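Local coordinates for cell division control protein 53 (Saccharomyces cerevisiae, PDB 3O2P) that serves as the cullin scaffold of SCF ubiquitin ligases, which mark target proteins for proteasomal degradation and work with the ubiquitin-conjugating enzyme CDC34, at residues R30-K33 with N37-H40; E46-S51 with F55-S60. All coordinates share one frame; numbering follows the deposited sequence.

Both contacts belong to the C-terminal winged-helix domain of the cullin, the part that carries the probable NEDD8 attachment site. They follow in series along the chain. Contact 1 joins the end of helix 8-35 to strand 37-39, at the edge of the three-stranded antiparallel sheet. Contact 2 joins helix 40-51 to the turn before helix 59-71 and the start of that helix. Strand 37-39 runs straight into helix 40-51, and the two contact centres lie about 14 Å apart. They also touch: I31 CD1 is 3.6 Å from C47 N, and I31 CG1 is 3.5 Å from Q50 NE2. I31 therefore takes part in both the sheet-side and the helix-side packing of this small domain.

Contact 1: residues R30-K33 with N37-H40; sequences RIMK and NLPH
I31 and M32 of helix 8-35 meet L38 of strand 37-39 mainly through apolar side chains, with no hydrogen bond between the segments. L38 CD2 is touched by both. I31 CG2 lies 3.7 Å from L38 CD2, and the two side chains cross at about a right angle. M32 comes in obliquely, with its sulfur as the touching atom: M32 SD is 3.8 Å from L38 CD2 and equally close to L38 CB. The methionine chain is bent twice, with chi2 -56° and chi3 -61°. This curls its methyl group toward the strand backbone, and M32 CE ends 4.1 Å from N37 N. With an alanine here in place of M32 the thioether is gone, which would probably open a gap beside L38 and leave the strand backbone at N37 without its methyl neighbour.

The helix-to-strand turn is the first step of the winged-helix fold, in which a helix, a short strand and a helix-turn-helix pair lead into the wing hairpin. Strand 37-39 lies at one edge of the sheet, next to strand 83-86. L38 bonds there to Y84 through the backbone, while Y86 packs on M32 from the same strand. The CG1-CD1 branch of I31 points at helix 40-51; L43 of that helix also packs on I31. P39 is the N-cap residue of that helix. H40 follows it, with ND1 hydrogen-bonded to Y84 OH and NE2 to the backbone of the other protein chain in the assembly. K33, one residue past M32, is probably the lysine that receives NEDD8; the modification is absent here.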
loop_
_atom_site.group_PDB
_atom_site.type_symbol
_atom_site.label_atom_id
_atom_site.label_comp_id
_atom_site.label_asym_id
_atom_site.label_seq_id
_atom_site.Cartn_x
_atom_site.Cartn_y
_atom_site.Cartn_z
ATOM N N ARG B 30 6.648 23.084 -11.056
ATOM C CA ARG B 30 7.455 24.302 -11.057
ATOM C C ARG B 30 7.985 24.598 -9.648
ATOM O O ARG B 30 9.188 24.761 -9.440
ATOM C CB ARG B 30 6.599 25.473 -11.544
ATOM C CG ARG B 30 7.317 26.483 -12.427
ATOM C CD ARG B 30 6.351 27.565 -12.922
ATOM N NE ARG B 30 5.250 26.997 -13.701
ATOM C CZ ARG B 30 3.963 27.292 -13.525
ATOM N NH1 ARG B 30 3.593 28.157 -12.589
ATOM N NH2 ARG B 30 3.042 26.716 -14.290
ATOM N N ILE B 31 7.084 24.663 -8.678
ATOM C CA ILE B 31 7.481 24.915 -7.297
ATOM C C ILE B 31 8.489 23.870 -6.794
ATOM O O ILE B 31 9.571 24.211 -6.310
ATOM C CB ILE B 31 6.252 24.928 -6.370
ATOM C CG1 ILE B 31 5.345 26.118 -6.714
ATOM C CG2 ILE B 31 6.679 24.951 -4.914
ATOM C CD1 ILE B 31 3.929 26.021 -6.132
ATOM N N MET B 32 8.131 22.596 -6.920
ATOM C CA MET B 32 8.965 21.520 -6.394
ATOM C C MET B 32 10.302 21.403 -7.114
ATOM O O MET B 32 11.300 21.018 -6.519
ATOM C CB MET B 32 8.215 20.188 -6.432
ATOM C CG MET B 32 7.039 20.144 -5.482
ATOM S SD MET B 32 7.519 20.513 -3.780
ATOM C CE MET B 32 8.675 19.176 -3.466
ATOM N N LYS B 33 10.336 21.748 -8.393
ATOM C CA LYS B 33 11.588 21.662 -9.114
ATOM C C LYS B 33 12.581 22.651 -8.507
ATOM O O LYS B 33 13.788 22.411 -8.499
ATOM C CB LYS B 33 11.374 21.935 -10.598
ATOM C CG LYS B 33 12.596 21.667 -11.451
ATOM C CD LYS B 33 12.275 21.882 -12.919
ATOM C CE LYS B 33 13.536 21.874 -13.764
ATOM N NZ LYS B 33 14.575 22.774 -13.193
ATOM N N ASN B 37 12.281 20.056 -1.805
ATOM C CA ASN B 37 11.689 19.392 -0.647
ATOM C C ASN B 37 10.770 20.381 0.067
ATOM O O ASN B 37 11.140 21.532 0.282
ATOM C CB ASN B 37 12.790 18.924 0.303
ATOM C CG ASN B 37 12.613 17.485 0.739
ATOM O OD1 ASN B 37 11.657 17.145 1.448
ATOM N ND2 ASN B 37 13.539 16.626 0.320
ATOM N N LEU B 38 9.572 19.948 0.431
ATOM C CA LEU B 38 8.607 20.887 0.972
ATOM C C LEU B 38 7.567 20.200 1.845
ATOM O O LEU B 38 7.056 19.125 1.503
ATOM C CB LEU B 38 7.920 21.607 -0.188
ATOM C CG LEU B 38 7.781 23.123 -0.214
ATOM C CD1 LEU B 38 9.080 23.810 0.173
ATOM C CD2 LEU B 38 7.323 23.568 -1.593
ATOM N N PRO B 39 7.231 20.829 2.972
ATOM C CA PRO B 39 6.128 20.322 3.795
ATOM C C PRO B 39 4.819 20.456 3.023
ATOM O O PRO B 39 4.688 21.392 2.242
ATOM C CB PRO B 39 6.124 21.263 5.006
ATOM C CG PRO B 39 7.468 21.966 4.969
ATOM C CD PRO B 39 7.825 22.058 3.522
ATOM N N HIS B 40 3.882 19.535 3.239
ATOM C CA HIS B 40 2.602 19.533 2.535
ATOM C C HIS B 40 1.911 20.875 2.626
ATOM O O HIS B 40 1.473 21.440 1.620
ATOM C CB HIS B 40 1.688 18.455 3.115
ATOM C CG HIS B 40 0.245 18.637 2.774
ATOM N ND1 HIS B 40 -0.338 18.049 1.672
ATOM C CD2 HIS B 40 -0.732 19.350 3.387
ATOM C CE1 HIS B 40 -1.618 18.381 1.627
ATOM N NE2 HIS B 40 -1.883 19.162 2.659
#

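Contact 2: residues E46-S51 with F55-S60; sequences ECIAQS and FNAKVS
I48 packs on A57 and V59 to form the apolar part of this contact. Its CG1 stands beside the backbone N, with chi1 -66°, and the extended chain carries CD1 out to V59. I48 CD1 lies 4.0 Å from V59 CG2. The same isoleucine also borders a carbonyl: I48 CG1 is 3.7 Å from A57 O. Further along, S51 CB and A57 CB face each other at 4.2 Å. V62 of helix 59-71 packs on I48 and C47, and M61 packs on F55.

One direct hydrogen bond crosses the contact. F55 N donates to S51 O at 3.0 Å, approaching nearly head-on to the carbonyl (C=O...donor angle 161°). A water adds a three-way bridge. It donates to I48 O and to F55 O, and it accepts from A57 N at 3.0 Å.

Two side-chain bonds stay inside helix 40-51. S51 OG turns back beside its own backbone N and donates to C47 O at 2.6 Å, tilted 31° from the carbonyl plane. Q50 NE2 donates to the anti lone pair of E46 OE2, which lies close to the amide plane.

The arrangement is the turn of a helix-turn-helix, with K58 as N-cap of the second helix. Its chemistry is divided. Carbonyls at the end of helix 40-51 are answered by F55 N and by water, while the small A57 and the branched I48 and V59 probably help set how closely the next helix begins.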
loop_
_atom_site.group_PDB
_atom_site.type_symbol
_atom_site.label_atom_id
_atom_site.label_comp_id
_atom_site.label_asym_id
_atom_site.label_seq_id
_atom_site.Cartn_x
_atom_site.Cartn_y
_atom_site.Cartn_z
ATOM N N GLU B 46 1.592 27.556 -1.286
ATOM C CA GLU B 46 2.319 28.173 -2.380
ATOM C C GLU B 46 1.571 27.972 -3.694
ATOM O O GLU B 46 1.405 28.916 -4.478
ATOM C CB GLU B 46 3.755 27.631 -2.459
ATOM C CG GLU B 46 4.651 28.417 -3.420
ATOM C CD GLU B 46 4.682 29.915 -3.111
ATOM O OE1 GLU B 46 4.495 30.301 -1.933
ATOM O OE2 GLU B 46 4.901 30.708 -4.048
ATOM N N CYS B 47 1.119 26.746 -3.938
ATOM C CA CYS B 47 0.411 26.461 -5.187
ATOM C C CYS B 47 -0.845 27.329 -5.364
ATOM O O CYS B 47 -1.115 27.826 -6.455
ATOM C CB CYS B 47 0.032 24.984 -5.278
ATOM S SG CYS B 47 -0.936 24.619 -6.742
ATOM N N ILE B 48 -1.604 27.514 -4.288
ATOM C CA ILE B 48 -2.790 28.376 -4.330
ATOM C C ILE B 48 -2.407 29.833 -4.600
ATOM O O ILE B 48 -3.014 30.492 -5.430
ATOM C CB ILE B 48 -3.607 28.306 -3.018
ATOM C CG1 ILE B 48 -4.210 26.907 -2.833
ATOM C CG2 ILE B 48 -4.691 29.380 -3.013
ATOM C CD1 ILE B 48 -4.965 26.709 -1.517
ATOM N N ALA B 49 -1.388 30.327 -3.904
ATOM C CA ALA B 49 -0.922 31.700 -4.107
ATOM C C ALA B 49 -0.437 31.964 -5.537
ATOM O O ALA B 49 -0.674 33.037 -6.083
ATOM C CB ALA B 49 0.174 32.059 -3.099
ATOM N N GLN B 50 0.248 30.996 -6.136
ATOM C CA GLN B 50 0.785 31.174 -7.488
ATOM C C GLN B 50 -0.277 30.930 -8.551
ATOM O O GLN B 50 -0.115 31.341 -9.699
ATOM C CB GLN B 50 2.008 30.274 -7.732
ATOM C CG GLN B 50 3.231 30.664 -6.921
ATOM C CD GLN B 50 4.491 29.943 -7.372
ATOM O OE1 GLN B 50 4.656 29.654 -8.554
ATOM N NE2 GLN B 50 5.386 29.649 -6.427
ATOM N N SER B 51 -1.360 30.268 -8.163
ATOM C CA SER B 51 -2.430 29.956 -9.099
ATOM C C SER B 51 -3.471 31.054 -9.085
ATOM O O SER B 51 -4.305 31.141 -9.982
ATOM C CB SER B 51 -3.110 28.645 -8.723
ATOM O OG SER B 51 -2.205 27.567 -8.816
ATOM N N PHE B 55 -6.918 31.369 -11.401
ATOM C CA PHE B 55 -8.207 31.078 -10.793
ATOM C C PHE B 55 -8.037 30.798 -9.307
ATOM O O PHE B 55 -6.916 30.760 -8.799
ATOM C CB PHE B 55 -8.894 29.903 -11.494
ATOM C CG PHE B 55 -8.291 28.571 -11.170
ATOM C CD1 PHE B 55 -8.850 27.765 -10.187
ATOM C CD2 PHE B 55 -7.163 28.124 -11.838
ATOM C CE1 PHE B 55 -8.297 26.540 -9.879
ATOM C CE2 PHE B 55 -6.601 26.891 -11.532
ATOM C CZ PHE B 55 -7.167 26.100 -10.550
ATOM N N ASN B 56 -9.153 30.613 -8.612
ATOM C CA ASN B 56 -9.116 30.327 -7.186
ATOM C C ASN B 56 -9.048 28.822 -6.897
ATOM O O ASN B 56 -10.068 28.135 -6.832
ATOM C CB ASN B 56 -10.303 30.963 -6.470
ATOM C CG ASN B 56 -10.263 30.724 -4.978
ATOM O OD1 ASN B 56 -11.189 30.152 -4.399
ATOM N ND2 ASN B 56 -9.164 31.131 -4.348
ATOM N N ALA B 57 -7.831 28.324 -6.727
ATOM C CA ALA B 57 -7.608 26.906 -6.506
ATOM C C ALA B 57 -8.077 26.487 -5.118
ATOM O O ALA B 57 -7.677 27.077 -4.116
ATOM C CB ALA B 57 -6.131 26.574 -6.691
ATOM N N LYS B 58 -8.936 25.473 -5.069
ATOM C CA LYS B 58 -9.356 24.888 -3.805
ATOM C C LYS B 58 -8.349 23.818 -3.379
ATOM O O LYS B 58 -7.718 23.175 -4.225
ATOM C CB LYS B 58 -10.742 24.252 -3.943
ATOM C CG LYS B 58 -11.871 25.236 -4.223
ATOM C CD LYS B 58 -12.081 26.208 -3.077
ATOM C CE LYS B 58 -13.228 27.162 -3.424
ATOM N NZ LYS B 58 -13.693 27.915 -2.221
ATOM N N VAL B 59 -8.218 23.616 -2.070
ATOM C CA VAL B 59 -7.257 22.661 -1.548
ATOM C C VAL B 59 -7.500 21.284 -2.164
ATOM O O VAL B 59 -6.562 20.593 -2.572
ATOM C CB VAL B 59 -7.330 22.575 -0.011
ATOM C CG1 VAL B 59 -6.499 21.398 0.511
ATOM C CG2 VAL B 59 -6.877 23.893 0.617
ATOM N N SER B 60 -8.768 20.899 -2.240
ATOM C CA SER B 60 -9.133 19.602 -2.786
ATOM C C SER B 60 -8.636 19.443 -4.220
ATOM O O SER B 60 -8.279 18.345 -4.634
ATOM C CB SER B 60 -10.645 19.402 -2.726
ATOM O OG SER B 60 -11.306 20.288 -3.603
HETATM O O HOH W 1 -5.685 30.412 -6.322
#